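Local coordinates for protein integral membrane indolylacetylinositol arabinosyltransferase EmbC (Mycolicibacterium smegmatis, PDB 7BVE) that probably transfers arabinose units to build the arabinan of the mycobacterial cell wall, and binds the drug ethambutol, at residues Asn741-Met746 with Tyr823-Ala828. Residues are numbered along the deposited sequence; the frame is centred on the assembly and turned at random.
Sequences NANAGM and YGLNPA
Asn743 and Leu825 bring two loops together, with their CA atoms 6.0 Å apart; Asn741 to Ala744 form a type I beta turn, and residues 823-828 run past it without regular structure. Ala742 points its methyl at the other loop. Its CB lies 3.4 Å from Tyr823 O, with Tyr823 CB a little farther off. The methyl also meets Leu825 CD2 at 4.1 Å. The same branch, CD2, meets both Ala742 and Met746. Leu825 CD2 also lies 3.3 Å from Ala742 O. Met746 CE reaches Leu825 CD2 at 3.9 Å. The Met746 chain is bent at chi2 (-69°), and the two side chains cross at about a right angle. Arg944 also touches both Met746 and Leu825, and it makes a weak hydrogen bond to Ala742 O.

Asn743 supplies the polar part. Its CG is anti to the carbonyl carbon (chi1 -61°), and the amide group reaches the backbone from Gly824 to Asn826. Asn743 CG is 3.8 Å from Gly824 O and equally 3.8 Å from Asn826 N. Within the turn, Asn743 N makes a weak hydrogen bond to Asn741 OD1, 3.4 Å long.

Both loops lie within the range of the EmbC C-terminal domain family. The first joins strand 736-738 to strand 748-749, and the second lies between strands 762-764 and 833-834. Apolar packing centres on Leu825 CD2. Beside it, the Asn743 amide is set against backbone polar atoms of Gly824 and Asn826. The contact thus combines a small apolar patch with a polar one.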
# COMPACT_ATOMS: atom_id res chain seq x y z
N ASN A 741 14.17 37.32 -23.22
CA ASN A 741 14.40 38.50 -22.41
C ASN A 741 13.08 38.88 -21.74
O ASN A 741 12.13 39.28 -22.42
CB ASN A 741 14.93 39.64 -23.27
CG ASN A 741 15.53 40.76 -22.46
OD1 ASN A 741 15.62 40.68 -21.24
ND2 ASN A 741 15.93 41.83 -23.14
N ALA A 742 13.03 38.78 -20.41
CA ALA A 742 11.82 39.11 -19.66
C ALA A 742 11.70 40.59 -19.35
O ALA A 742 10.82 40.97 -18.57
CB ALA A 742 11.77 38.31 -18.36
N ASN A 743 12.55 41.44 -19.93
CA ASN A 743 12.51 42.88 -19.71
C ASN A 743 12.05 43.63 -20.95
O ASN A 743 12.22 44.85 -21.03
CB ASN A 743 13.88 43.39 -19.29
CG ASN A 743 14.36 42.77 -18.00
OD1 ASN A 743 15.35 42.04 -17.98
ND2 ASN A 743 13.66 43.05 -16.91
N ALA A 744 11.47 42.93 -21.92
CA ALA A 744 11.24 43.52 -23.23
C ALA A 744 9.91 44.26 -23.30
O ALA A 744 9.88 45.47 -23.54
CB ALA A 744 11.31 42.43 -24.30
N GLY A 745 8.80 43.55 -23.10
CA GLY A 745 7.50 44.14 -23.35
C GLY A 745 6.82 44.78 -22.17
O GLY A 745 5.62 44.57 -21.96
N MET A 746 7.56 45.56 -21.38
CA MET A 746 6.97 46.29 -20.26
C MET A 746 6.14 47.45 -20.79
O MET A 746 6.58 48.18 -21.68
CB MET A 746 8.06 46.81 -19.33
CG MET A 746 8.77 45.75 -18.52
SD MET A 746 7.71 45.01 -17.27
CE MET A 746 8.75 43.68 -16.68
N TYR A 823 13.42 35.20 -13.10
CA TYR A 823 13.30 35.21 -14.56
C TYR A 823 14.18 36.25 -15.23
O TYR A 823 13.92 36.64 -16.38
CB TYR A 823 11.84 35.38 -15.00
CG TYR A 823 10.90 34.33 -14.46
CD1 TYR A 823 11.04 33.01 -14.82
CD2 TYR A 823 9.85 34.68 -13.64
CE1 TYR A 823 10.19 32.04 -14.33
CE2 TYR A 823 8.99 33.72 -13.15
CZ TYR A 823 9.16 32.41 -13.50
OH TYR A 823 8.31 31.45 -13.03
N GLY A 824 15.22 36.72 -14.56
CA GLY A 824 16.11 37.70 -15.14
C GLY A 824 15.54 39.09 -15.25
O GLY A 824 15.82 39.80 -16.22
N LEU A 825 14.74 39.51 -14.27
CA LEU A 825 14.18 40.85 -14.28
C LEU A 825 15.19 41.83 -13.71
O LEU A 825 15.82 41.55 -12.68
CB LEU A 825 12.88 40.88 -13.47
CG LEU A 825 11.67 40.17 -14.06
CD1 LEU A 825 10.58 40.08 -13.02
CD2 LEU A 825 11.19 40.94 -15.26
N ASN A 826 15.36 42.96 -14.38
CA ASN A 826 16.35 43.95 -13.99
C ASN A 826 15.87 44.70 -12.74
O ASN A 826 14.79 45.32 -12.78
CB ASN A 826 16.56 44.93 -15.13
CG ASN A 826 17.82 45.75 -14.98
OD1 ASN A 826 18.58 45.57 -14.03
ND2 ASN A 826 18.05 46.67 -15.91
N PRO A 827 16.61 44.67 -11.63
CA PRO A 827 16.17 45.39 -10.43
C PRO A 827 16.22 46.89 -10.57
O PRO A 827 15.52 47.59 -9.82
CB PRO A 827 17.14 44.90 -9.35
CG PRO A 827 17.69 43.63 -9.87
CD PRO A 827 17.79 43.82 -11.35
N ALA A 828 17.02 47.42 -11.49
CA ALA A 828 17.12 48.86 -11.68
C ALA A 828 15.99 49.44 -12.52
O ALA A 828 15.96 50.65 -12.73
CB ALA A 828 18.46 49.21 -12.33